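Local coordinates for extracellular solute-binding protein (Conexibacter woesei, PDB 4P98) that probably captures a small solute outside the cell membrane and hands it to an ABC transporter, as a lipoprotein of the BMP (PnrA-like) family, at residues A[34-38]-A[81-85]; A[88-94]-A[113-118]; A[123-127]-A[155-159]; A[142-147]-A[171-177]; A[210-214]-A[228-232]. One frame throughout, in Å; residues are numbered along the deposited sequence.

Contact 1. Residues A[34-38]-A[81-85]; sequences FNAWA and GHGID
His82 and Phe34 meet where strand 78-82 of a six-stranded parallel sheet runs out at its C-terminal end and the first turn of helix 34-45 passes over it. This is the end of a periplasmic-binding-protein-type alpha/beta domain from which loops usually reach toward the cleft. The aromatic contact is an offset stack: the imidazole and phenyl planes are 15° from parallel, their centroids 4.0 Å apart, and NE2 of His82 lies over the rim of the Phe34 face. On the other imidazole face sits Ala38 CB, a CH-pi contact 3.4 Å from the centroid of the His82 ring and almost on its normal. The histidine is thus sandwiched between residues one helical turn apart. CG of His82 is anti to its own N (chi1 -176°), which carries the ring out from the strand into that slot. Polar contact comes from the same ring: NE2 of His82 donates to Phe34 O at 2.9 Å, approaching from above the carbonyl plane. A leucine in place of His82 would probably leave Phe34 O without this donor and the phenyl ring without its flat stacking partner. Asn35 stands at the imidazole edge, its amide turned 81° from the ring and held by Asp31 and the backbone of Gly27. Beyond the histidine, Gly83, whose backbone angles call for glycine, brings its CA to 3.7 Å from Phe34 CE2.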
# COMPACT_ATOMS: atom_id res chain seq x y z
N PHE A 34 -3.68 -3.15 -2.12
CA PHE A 34 -2.87 -2.56 -3.20
C PHE A 34 -3.67 -2.15 -4.43
O PHE A 34 -3.56 -1.01 -4.88
CB PHE A 34 -1.73 -3.51 -3.62
CG PHE A 34 -0.82 -2.95 -4.68
CD1 PHE A 34 0.13 -1.98 -4.36
CD2 PHE A 34 -0.88 -3.41 -5.99
CE1 PHE A 34 0.98 -1.48 -5.33
CE2 PHE A 34 -0.03 -2.91 -6.96
CZ PHE A 34 0.89 -1.93 -6.63
N ASN A 35 -4.48 -3.05 -4.98
CA ASN A 35 -5.19 -2.72 -6.21
C ASN A 35 -6.34 -1.76 -5.98
O ASN A 35 -6.58 -0.89 -6.81
CB ASN A 35 -5.63 -3.95 -6.97
CG ASN A 35 -4.46 -4.77 -7.46
OD1 ASN A 35 -3.87 -4.48 -8.50
ND2 ASN A 35 -4.09 -5.77 -6.70
N ALA A 36 -7.00 -1.91 -4.84
CA ALA A 36 -8.07 -0.98 -4.46
C ALA A 36 -7.53 0.44 -4.33
O ALA A 36 -8.24 1.40 -4.64
CB ALA A 36 -8.72 -1.41 -3.16
N TRP A 37 -6.29 0.57 -3.88
CA TRP A 37 -5.69 1.91 -3.72
C TRP A 37 -5.60 2.67 -5.04
O TRP A 37 -5.85 3.88 -5.09
CB TRP A 37 -4.32 1.83 -3.04
CG TRP A 37 -4.34 1.19 -1.67
CD1 TRP A 37 -5.40 1.10 -0.80
CD2 TRP A 37 -3.25 0.53 -1.02
NE1 TRP A 37 -5.03 0.44 0.34
CE2 TRP A 37 -3.71 0.09 0.24
CE3 TRP A 37 -1.91 0.29 -1.37
CZ2 TRP A 37 -2.90 -0.59 1.14
CZ3 TRP A 37 -1.10 -0.39 -0.47
CH2 TRP A 37 -1.60 -0.83 0.76
N ALA A 38 -5.26 1.97 -6.12
CA ALA A 38 -5.25 2.58 -7.45
C ALA A 38 -6.65 2.90 -7.94
O ALA A 38 -6.89 3.97 -8.51
CB ALA A 38 -4.53 1.70 -8.44
N GLY A 81 -0.06 1.28 -15.71
CA GLY A 81 0.14 -0.08 -15.24
C GLY A 81 0.40 -0.07 -13.76
O GLY A 81 1.43 0.49 -13.29
N HIS A 82 -0.51 -0.66 -13.01
CA HIS A 82 -0.44 -0.65 -11.56
C HIS A 82 0.13 -1.97 -11.02
O HIS A 82 -0.56 -2.99 -11.01
CB HIS A 82 -1.80 -0.36 -10.95
CG HIS A 82 -1.77 -0.24 -9.47
ND1 HIS A 82 -1.06 0.74 -8.82
CD2 HIS A 82 -2.36 -0.98 -8.50
CE1 HIS A 82 -1.21 0.60 -7.52
NE2 HIS A 82 -1.99 -0.44 -7.30
N GLY A 83 1.38 -1.92 -10.58
CA GLY A 83 2.06 -3.10 -10.05
C GLY A 83 3.27 -3.47 -10.89
O GLY A 83 3.24 -3.37 -12.11
N ILE A 84 4.33 -3.92 -10.23
CA ILE A 84 5.59 -4.25 -10.91
C ILE A 84 5.40 -5.32 -12.01
O ILE A 84 6.08 -5.28 -13.03
CB ILE A 84 6.69 -4.63 -9.87
CG1 ILE A 84 8.08 -4.66 -10.51
CG2 ILE A 84 6.34 -5.93 -9.14
CD1 ILE A 84 9.24 -4.87 -9.52
N ASP A 85 4.45 -6.23 -11.82
CA ASP A 85 4.21 -7.30 -12.81
C ASP A 85 3.71 -6.76 -14.16
O ASP A 85 3.87 -7.41 -15.18
CB ASP A 85 3.22 -8.33 -12.27
CG ASP A 85 3.80 -9.17 -11.13
OD1 ASP A 85 5.03 -9.22 -10.96
OD2 ASP A 85 3.00 -9.78 -10.39

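Contact 2. Residues A[88-94]-A[113-118]; sequences EPILRVA and RLPPNV
Leu91 is the main bump on the helical side, and its two methyls go to different hollows. CD2 drops into a notch walled by the ring of Pro115 and the side chains of Val118 and Leu114; the tightest of these contacts is 3.6 Å, from Leu91 CD2 to Pro115 CD. CD1 lies against the Arg113 guanidinium, 3.7 Å from its NH2, and the leucine crosses the arginine, the proline and the valine each at about a right angle. One turn further on, Ala94 offers a small knob to the same surface. Its CB presses on Val118 CG2 at 3.4 Å, closer than carbon pairs usually come, with Pro115 CG more loosely alongside. Both segments belong to the alpha/beta domain built on the six-stranded parallel sheet: helix 84-94 packs on one side of that sheet, and residues 113-118 form the connection from strand 101-105 into strand 118-123, with a type I turn from Pro115 to Val118. Ile90, also on this helix, reaches Val118 CG1 only distantly and also touches Phe102 and Ala104 of strand 101-105 and Ile68 of helix 61-73. Polar groups border the apolar patch at its two ends. At one, the Arg113 chain, bent at chi3 (49°), turns NH2 to Glu88 OE1 in a 2.7 Å salt bridge, edge-on in the guanidinium plane and on the syn lone pair of the carboxylate. At the other, Asn117 ND2 donates 3.1 Å to Ala94 O on a nearly straight path (168°), while also bonding to Val100 O.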
# COMPACT_ATOMS: atom_id res chain seq x y z
N GLU A 88 6.83 -4.21 -17.20
CA GLU A 88 7.52 -4.54 -18.43
C GLU A 88 6.61 -4.39 -19.67
O GLU A 88 7.01 -3.77 -20.65
CB GLU A 88 8.18 -5.92 -18.33
CG GLU A 88 9.28 -6.15 -19.35
CD GLU A 88 10.28 -5.01 -19.41
OE1 GLU A 88 10.84 -4.64 -18.35
OE2 GLU A 88 10.47 -4.46 -20.53
N PRO A 89 5.37 -4.90 -19.62
CA PRO A 89 4.44 -4.65 -20.74
C PRO A 89 4.22 -3.17 -21.02
O PRO A 89 4.20 -2.76 -22.18
CB PRO A 89 3.14 -5.30 -20.27
CG PRO A 89 3.52 -6.28 -19.24
CD PRO A 89 4.87 -5.94 -18.70
N ILE A 90 4.06 -2.37 -19.96
CA ILE A 90 3.94 -0.93 -20.15
C ILE A 90 5.15 -0.39 -20.91
O ILE A 90 4.99 0.33 -21.89
CB ILE A 90 3.80 -0.15 -18.83
CG1 ILE A 90 2.44 -0.40 -18.19
CG2 ILE A 90 4.04 1.34 -19.06
CD1 ILE A 90 1.30 0.35 -18.86
N LEU A 91 6.36 -0.74 -20.48
CA LEU A 91 7.55 -0.18 -21.11
C LEU A 91 7.69 -0.59 -22.58
O LEU A 91 8.14 0.19 -23.39
CB LEU A 91 8.82 -0.57 -20.34
CG LEU A 91 8.87 -0.10 -18.89
CD1 LEU A 91 10.07 -0.72 -18.21
CD2 LEU A 91 8.95 1.41 -18.82
N ARG A 92 7.29 -1.82 -22.91
CA ARG A 92 7.39 -2.31 -24.28
C ARG A 92 6.41 -1.60 -25.22
O ARG A 92 6.80 -1.16 -26.31
CB ARG A 92 7.14 -3.82 -24.32
CG ARG A 92 8.14 -4.66 -23.54
CD ARG A 92 7.89 -6.13 -23.80
NE ARG A 92 8.22 -6.41 -25.19
CZ ARG A 92 9.43 -6.69 -25.63
NH1 ARG A 92 10.45 -6.80 -24.78
NH2 ARG A 92 9.63 -6.89 -26.92
N VAL A 93 5.16 -1.47 -24.79
CA VAL A 93 4.13 -0.85 -25.62
C VAL A 93 4.39 0.65 -25.75
O VAL A 93 4.15 1.21 -26.82
CB VAL A 93 2.72 -1.16 -25.09
CG1 VAL A 93 1.65 -0.48 -25.94
CG2 VAL A 93 2.48 -2.66 -25.11
N ALA A 94 4.90 1.28 -24.70
CA ALA A 94 5.25 2.70 -24.77
C ALA A 94 6.11 3.05 -25.99
O ALA A 94 5.89 4.09 -26.61
CB ALA A 94 5.96 3.15 -23.48
N ARG A 113 15.22 3.15 -16.71
CA ARG A 113 14.72 2.39 -17.86
C ARG A 113 13.48 3.02 -18.51
O ARG A 113 12.83 2.39 -19.33
CB ARG A 113 14.43 0.96 -17.41
CG ARG A 113 15.61 0.32 -16.67
CD ARG A 113 15.28 -1.03 -16.08
NE ARG A 113 14.64 -1.84 -17.11
CZ ARG A 113 13.41 -2.35 -17.06
NH1 ARG A 113 12.65 -2.21 -15.97
NH2 ARG A 113 12.95 -3.04 -18.10
N LEU A 114 13.17 4.26 -18.16
CA LEU A 114 11.97 4.94 -18.66
C LEU A 114 12.16 5.51 -20.06
O LEU A 114 13.02 6.37 -20.26
CB LEU A 114 11.58 6.08 -17.72
CG LEU A 114 11.19 5.70 -16.30
CD1 LEU A 114 10.92 6.94 -15.45
CD2 LEU A 114 9.96 4.80 -16.30
N PRO A 115 11.34 5.07 -21.03
CA PRO A 115 11.27 5.80 -22.29
C PRO A 115 10.78 7.24 -22.07
O PRO A 115 10.23 7.54 -21.00
CB PRO A 115 10.27 4.99 -23.13
CG PRO A 115 10.21 3.63 -22.51
CD PRO A 115 10.48 3.87 -21.04
N PRO A 116 10.96 8.13 -23.06
CA PRO A 116 10.58 9.54 -22.90
C PRO A 116 9.12 9.79 -22.58
O PRO A 116 8.77 10.87 -22.13
CB PRO A 116 10.92 10.16 -24.26
CG PRO A 116 11.87 9.21 -24.91
CD PRO A 116 11.48 7.85 -24.41
N ASN A 117 8.26 8.81 -22.85
CA ASN A 117 6.83 8.95 -22.63
C ASN A 117 6.29 8.13 -21.46
O ASN A 117 5.08 7.90 -21.38
CB ASN A 117 6.04 8.64 -23.91
CG ASN A 117 6.23 7.22 -24.42
OD1 ASN A 117 7.25 6.57 -24.14
ND2 ASN A 117 5.27 6.74 -25.21
N VAL A 118 7.17 7.72 -20.54
CA VAL A 118 6.74 6.96 -19.38
C VAL A 118 7.18 7.65 -18.09
O VAL A 118 8.33 8.05 -17.98
CB VAL A 118 7.30 5.52 -19.41
CG1 VAL A 118 6.69 4.70 -18.29
CG2 VAL A 118 7.07 4.86 -20.77

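Contact 3. Residues A[123-127]-A[155-159]; sequences YDFGQ and FVLAT
Phe125 turns one face of its ring to Phe155. The beta carbon of Phe155 comes in over that face, with 3.6 Å between Phe155 CB and Phe125 CD2, and Phe155 CD2 sits 3.7 Å above the middle of the Phe125 ring. The two rings are inclined at 45° with centroids 4.8 Å apart, so the pair is neither stacked nor edge-to-face. At the root of the Phe125 side chain, CB touches Thr159 OG1 at 3.5 Å. An alanine at Phe125 would remove the ring on which Phe155 CB and CD2 rest, and would probably open a gap beside Phe155 and leave its ring less restrained. The backbones are also close: the CA atoms of Gly126 and Thr159 are 4.3 Å apart, an approach that glycine's lack of a side chain probably eases, and Gly126 CA lies near Ala158 O.

Further out, the hydroxyl of Thr159 is turned back into its own helix, where OG1 donates to Phe155 O at 2.8 Å. That carbonyl also accepts from Thr159 N, and the two donors reach it from opposite faces of its plane. CG of Phe155 sits between the backbone N and the carbonyl carbon (chi1 77°), which brings CD2 over the Phe125 ring; Phe184 touches Phe155 too, and Phe316 touches Ala158. The contact joins the N-terminal turns of helices 125-137 and 154-170, just where strand 118-123 leaves one domain for the next, as at the interdomain crossovers of two-domain periplasmic binding proteins.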
# COMPACT_ATOMS: atom_id res chain seq x y z
N TYR A 123 7.80 2.59 -4.04
CA TYR A 123 7.64 2.76 -2.60
C TYR A 123 8.40 1.66 -1.89
O TYR A 123 8.79 0.66 -2.50
CB TYR A 123 6.18 2.73 -2.18
CG TYR A 123 5.50 1.36 -2.31
CD1 TYR A 123 5.16 0.83 -3.55
CD2 TYR A 123 5.18 0.61 -1.18
CE1 TYR A 123 4.52 -0.41 -3.66
CE2 TYR A 123 4.53 -0.62 -1.28
CZ TYR A 123 4.21 -1.12 -2.52
OH TYR A 123 3.57 -2.35 -2.62
N ASP A 124 8.63 1.86 -0.60
CA ASP A 124 9.40 0.91 0.20
C ASP A 124 8.46 0.17 1.15
O ASP A 124 7.78 0.79 1.97
CB ASP A 124 10.50 1.63 0.99
CG ASP A 124 11.67 2.10 0.12
OD1 ASP A 124 11.95 1.50 -0.95
OD2 ASP A 124 12.34 3.07 0.51
N PHE A 125 8.42 -1.16 1.03
CA PHE A 125 7.57 -2.01 1.88
C PHE A 125 7.84 -1.77 3.36
O PHE A 125 6.91 -1.70 4.16
CB PHE A 125 7.78 -3.49 1.54
CG PHE A 125 7.19 -3.88 0.22
CD1 PHE A 125 5.83 -4.06 0.09
CD2 PHE A 125 8.01 -4.08 -0.89
CE1 PHE A 125 5.27 -4.43 -1.13
CE2 PHE A 125 7.47 -4.45 -2.11
CZ PHE A 125 6.10 -4.62 -2.23
N GLY A 126 9.11 -1.62 3.70
CA GLY A 126 9.52 -1.36 5.07
C GLY A 126 8.82 -0.17 5.70
O GLY A 126 8.60 -0.16 6.90
N GLN A 127 8.46 0.84 4.89
CA GLN A 127 7.78 2.04 5.39
C GLN A 127 6.32 1.82 5.76
O GLN A 127 5.84 2.43 6.71
CB GLN A 127 7.89 3.20 4.41
CG GLN A 127 9.29 3.80 4.41
CD GLN A 127 9.35 5.22 3.91
OE1 GLN A 127 8.34 5.88 3.72
NE2 GLN A 127 10.56 5.70 3.69
N PHE A 155 10.54 -9.10 0.71
CA PHE A 155 9.71 -7.91 0.95
C PHE A 155 8.82 -8.07 2.18
O PHE A 155 8.53 -7.09 2.86
CB PHE A 155 8.90 -7.48 -0.29
CG PHE A 155 7.67 -8.32 -0.57
CD1 PHE A 155 7.76 -9.51 -1.30
CD2 PHE A 155 6.41 -7.90 -0.15
CE1 PHE A 155 6.63 -10.27 -1.56
CE2 PHE A 155 5.28 -8.66 -0.42
CZ PHE A 155 5.39 -9.84 -1.12
N VAL A 156 8.36 -9.29 2.46
CA VAL A 156 7.56 -9.55 3.65
C VAL A 156 8.42 -9.41 4.92
O VAL A 156 8.03 -8.73 5.87
CB VAL A 156 6.91 -10.95 3.58
CG1 VAL A 156 6.12 -11.24 4.86
CG2 VAL A 156 6.01 -11.03 2.37
N LEU A 157 9.60 -10.02 4.91
CA LEU A 157 10.54 -9.90 6.04
C LEU A 157 10.94 -8.43 6.29
O LEU A 157 11.07 -7.98 7.44
CB LEU A 157 11.77 -10.76 5.80
CG LEU A 157 11.58 -12.28 5.75
CD1 LEU A 157 12.88 -12.98 5.38
CD2 LEU A 157 11.06 -12.78 7.09
N ALA A 158 11.08 -7.67 5.21
CA ALA A 158 11.36 -6.23 5.32
C ALA A 158 10.19 -5.47 5.96
O ALA A 158 10.39 -4.60 6.83
CB ALA A 158 11.71 -5.66 3.95
N THR A 159 8.97 -5.80 5.55
CA THR A 159 7.78 -5.20 6.12
C THR A 159 7.74 -5.43 7.63
O THR A 159 7.48 -4.50 8.41
CB THR A 159 6.48 -5.75 5.48
OG1 THR A 159 6.50 -5.53 4.05
CG2 THR A 159 5.26 -5.06 6.06

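Contact 4. Residues A[142-147]-A[171-177]; sequences VEKVGA and NPRASYE
Glu143 O takes the first rung of backbone pairing, a 2.8 Å bond from Ser175 N. From there strands 144-147 and 175-177 run parallel, 21° apart. Val145 N donates to Ser175 O, Glu177 N to Val145 O at 3.1 Å, and Ala147 N to Glu177 O at 3.0 Å, so Val145 uses both its N-H and its carbonyl on the edge strand. Carbonyl oxygens also receive CA-H contacts, such as that from Tyr176 CA to Val145 O.

Before the strands, Asn171 opens a type I turn that Ala174 N closes onto Asn171 O. Its OD1 accepts weakly from the N-H groups of Arg173 and Ala174. The Glu143 chain, bent at chi2 (-47°), brings OE2 back to Asn171 ND2 for a weak 3.5 Å bond, carboxylate and amide 56° apart. A water accepts from Asn171 ND2 at 2.9 Å and lies within hydrogen-bonding distance of Val142 O. Ala147 CB lies 3.5 Å from Tyr176 OH, which is hydrogen-bonded to Glu178 OE1; Glu177 forms a salt bridge with Lys200. The pairing completes the beta-alpha-beta unit through helix 154-170, and its chemistry implies that regular backbone bonds carry the strand pair, with weaker side-chain and water bonds at its entrance.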
# COMPACT_ATOMS: atom_id res chain seq x y z
N VAL A 142 -1.51 -0.85 25.35
CA VAL A 142 -1.16 -2.00 24.51
C VAL A 142 0.31 -2.30 24.72
O VAL A 142 1.17 -1.60 24.19
CB VAL A 142 -1.46 -1.71 23.03
CG1 VAL A 142 -1.01 -2.88 22.15
CG2 VAL A 142 -2.94 -1.43 22.84
N GLU A 143 0.61 -3.33 25.51
CA GLU A 143 2.00 -3.64 25.80
C GLU A 143 2.49 -4.89 25.08
O GLU A 143 3.70 -5.13 25.05
CB GLU A 143 2.26 -3.75 27.33
CG GLU A 143 2.21 -2.42 28.12
CD GLU A 143 3.01 -1.25 27.50
OE1 GLU A 143 4.25 -1.32 27.32
OE2 GLU A 143 2.37 -0.21 27.22
N LYS A 144 1.57 -5.65 24.48
CA LYS A 144 1.89 -6.88 23.75
C LYS A 144 1.25 -6.83 22.37
O LYS A 144 0.04 -6.67 22.25
CB LYS A 144 1.38 -8.11 24.51
CG LYS A 144 2.07 -8.36 25.84
CD LYS A 144 1.73 -9.72 26.45
CE LYS A 144 2.54 -9.96 27.72
NZ LYS A 144 2.16 -11.23 28.40
N VAL A 145 2.07 -6.96 21.32
CA VAL A 145 1.63 -6.79 19.95
C VAL A 145 1.97 -8.06 19.17
O VAL A 145 3.07 -8.61 19.32
CB VAL A 145 2.33 -5.60 19.26
CG1 VAL A 145 1.92 -5.50 17.78
CG2 VAL A 145 2.02 -4.30 19.99
N GLY A 146 1.03 -8.50 18.35
CA GLY A 146 1.22 -9.69 17.52
C GLY A 146 1.03 -9.33 16.06
O GLY A 146 0.14 -8.55 15.74
N ALA A 147 1.86 -9.90 15.19
CA ALA A 147 1.76 -9.64 13.76
C ALA A 147 1.73 -10.94 12.98
O ALA A 147 2.48 -11.87 13.27
CB ALA A 147 2.92 -8.78 13.28
N ASN A 171 7.12 2.86 21.25
CA ASN A 171 6.94 2.24 22.56
C ASN A 171 8.00 1.18 22.79
O ASN A 171 7.77 -0.01 22.56
CB ASN A 171 5.53 1.62 22.66
CG ASN A 171 5.23 1.08 24.05
OD1 ASN A 171 6.08 1.04 24.94
ND2 ASN A 171 3.99 0.65 24.23
N PRO A 172 9.18 1.61 23.28
CA PRO A 172 10.27 0.66 23.44
C PRO A 172 10.02 -0.40 24.51
O PRO A 172 10.77 -1.38 24.58
CB PRO A 172 11.47 1.54 23.81
CG PRO A 172 10.88 2.81 24.33
CD PRO A 172 9.58 2.99 23.62
N ARG A 173 8.99 -0.21 25.34
CA ARG A 173 8.62 -1.17 26.38
C ARG A 173 7.70 -2.29 25.87
O ARG A 173 7.59 -3.33 26.52
CB ARG A 173 7.94 -0.45 27.55
CG ARG A 173 8.89 0.36 28.41
CD ARG A 173 9.56 -0.51 29.46
NE ARG A 173 10.56 0.22 30.25
CZ ARG A 173 11.16 -0.25 31.34
NH1 ARG A 173 10.87 -1.46 31.82
NH2 ARG A 173 12.05 0.50 31.98
N ALA A 174 7.05 -2.10 24.72
CA ALA A 174 6.13 -3.11 24.19
C ALA A 174 6.87 -4.37 23.77
O ALA A 174 8.01 -4.31 23.32
CB ALA A 174 5.33 -2.56 23.03
N SER A 175 6.22 -5.52 23.92
CA SER A 175 6.78 -6.78 23.45
C SER A 175 6.06 -7.15 22.15
O SER A 175 4.96 -6.68 21.86
CB SER A 175 6.65 -7.88 24.50
OG SER A 175 5.30 -8.21 24.71
N TYR A 176 6.71 -8.01 21.38
CA TYR A 176 6.31 -8.26 20.00
C TYR A 176 6.55 -9.72 19.64
O TYR A 176 7.60 -10.27 19.96
CB TYR A 176 7.10 -7.33 19.07
CG TYR A 176 6.87 -7.54 17.59
CD1 TYR A 176 5.79 -6.95 16.93
CD2 TYR A 176 7.73 -8.34 16.85
CE1 TYR A 176 5.59 -7.14 15.57
CE2 TYR A 176 7.53 -8.54 15.50
CZ TYR A 176 6.48 -7.94 14.86
OH TYR A 176 6.32 -8.17 13.52
N GLU A 177 5.57 -10.33 18.99
CA GLU A 177 5.71 -11.67 18.44
C GLU A 177 5.07 -11.66 17.06
O GLU A 177 4.11 -10.93 16.81
CB GLU A 177 5.02 -12.73 19.32
CG GLU A 177 5.48 -14.15 19.02
CD GLU A 177 4.75 -15.23 19.82
OE1 GLU A 177 4.18 -14.92 20.90
OE2 GLU A 177 4.75 -16.40 19.37
O HOH W 1 1.80 0.26 22.34

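Contact 5. Residues A[210-214]-A[228-232]; sequences DGRGL and VSAAA
Two loops at the C-terminal ends of neighbouring parallel strands meet here, in the second alpha/beta domain: one leads into helix 212-221, with Gly211 at its N-cap position, and the other follows strand 225-226. They are joined through the backbone, Ser229 N donating to Asp210 O at 2.9 Å, nearly in line with the carbonyl bond. Around this bond the chains lie very close. The CA atoms of Gly211 and Val228 are 4.3 Å apart, and a beta carbon on Gly211 would clash with Val228 CA, a second demand for glycine besides its backbone angles. Val228 fills in beside the glycine, with CG1 against Gly211 O and CG2 3.8 Å from Leu214 CD2.

The polar side is built on Asp210. Its OD1 accepts from Arg212 N, making an Asx turn, and from Arg212 NE, while OD2 takes Arg212 NH2 at 2.7 Å. The arginine chain bends at chi3 (-87°), which turns the guanidinium back to grip the carboxylate side-on with two nitrogens, a two-point hold that restrains its rotation. With its NE and NH2 edge taken by Asp210, one flat face of the guanidinium is covered by Ser229 OG and Ala231 CB, and further back Arg212 CG lies 3.7 Å from Ala232 CB. Tyr185 and Leu187 also touch both Asp210 and Arg212. Ser229 OG does not bond to the arginine. It bonds instead to Asp31 O, from the loop before helix 34-45, and accepts from Ala231 N at 3.0 Å, an ST turn within the type I turn from Ser229 to Ala232.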
# COMPACT_ATOMS: atom_id res chain seq x y z
N ASP A 210 -3.46 -10.25 3.81
CA ASP A 210 -4.83 -9.79 3.60
C ASP A 210 -5.45 -9.24 4.89
O ASP A 210 -6.00 -8.13 4.90
CB ASP A 210 -5.70 -10.90 3.02
CG ASP A 210 -7.12 -10.45 2.78
OD1 ASP A 210 -7.92 -10.51 3.72
OD2 ASP A 210 -7.44 -10.01 1.66
N GLY A 211 -5.36 -10.02 5.95
CA GLY A 211 -5.89 -9.62 7.25
C GLY A 211 -7.30 -10.09 7.61
O GLY A 211 -7.65 -10.04 8.77
N ARG A 212 -8.11 -10.52 6.65
CA ARG A 212 -9.51 -10.91 6.98
C ARG A 212 -9.62 -12.05 8.00
O ARG A 212 -10.55 -12.07 8.81
CB ARG A 212 -10.30 -11.24 5.73
CG ARG A 212 -10.95 -10.01 5.13
CD ARG A 212 -11.57 -10.32 3.79
NE ARG A 212 -10.59 -10.19 2.73
CZ ARG A 212 -10.87 -10.04 1.44
NH1 ARG A 212 -12.12 -10.03 1.01
NH2 ARG A 212 -9.88 -9.88 0.57
N GLY A 213 -8.67 -12.97 7.97
CA GLY A 213 -8.65 -14.09 8.91
C GLY A 213 -8.21 -13.63 10.28
O GLY A 213 -8.83 -13.95 11.29
N LEU A 214 -7.15 -12.84 10.31
CA LEU A 214 -6.69 -12.20 11.54
C LEU A 214 -7.82 -11.38 12.18
O LEU A 214 -7.98 -11.38 13.40
CB LEU A 214 -5.47 -11.33 11.21
CG LEU A 214 -4.90 -10.44 12.30
CD1 LEU A 214 -3.37 -10.40 12.19
CD2 LEU A 214 -5.52 -9.05 12.22
N VAL A 228 -5.77 -4.52 8.28
CA VAL A 228 -6.72 -5.43 7.67
C VAL A 228 -7.35 -4.82 6.42
O VAL A 228 -7.66 -3.64 6.39
CB VAL A 228 -7.81 -5.88 8.67
CG1 VAL A 228 -8.84 -6.77 7.99
CG2 VAL A 228 -7.17 -6.58 9.85
N SER A 229 -7.51 -5.65 5.40
CA SER A 229 -8.13 -5.27 4.14
C SER A 229 -9.41 -4.49 4.34
O SER A 229 -10.25 -4.85 5.19
CB SER A 229 -8.47 -6.54 3.33
OG SER A 229 -9.32 -6.25 2.22
N ALA A 230 -9.58 -3.44 3.52
CA ALA A 230 -10.80 -2.65 3.48
C ALA A 230 -12.01 -3.46 2.98
O ALA A 230 -13.14 -3.03 3.17
CB ALA A 230 -10.62 -1.41 2.60
N ALA A 231 -11.79 -4.62 2.37
CA ALA A 231 -12.89 -5.45 1.85
C ALA A 231 -13.51 -6.37 2.92
O ALA A 231 -14.42 -7.14 2.62
CB ALA A 231 -12.41 -6.28 0.67
N ALA A 232 -13.02 -6.29 4.15
CA ALA A 232 -13.57 -7.09 5.23
C ALA A 232 -15.00 -6.67 5.56
O ALA A 232 -15.44 -5.58 5.19
CB ALA A 232 -12.69 -6.97 6.45

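How the contacts relate
The five contacts fall along a chain folded into two parallel-sheet domains. Contacts 1 and 2 come first, both on helix 84-94 and the six-stranded domain; their centres are about 16 Å apart, and Ile90 packs on Gly81. Contact 3 follows where strand 118-123 gives way to helix 125-137, and its Tyr123 touches Phe34 of contact 1. Contact 4, alternating with contact 3 along the chain, pairs two strands of the five-stranded sheet. Contact 5, last, lies in loops following two strands of that same sheet, its centre about 18 Å from that of contact 1. The centres of contacts 2 and 4 are about 44 Å apart, on opposite sides of the chain's centre, while 1, 3 and 5 lie nearer the middle, consistent with a solute cleft between domains.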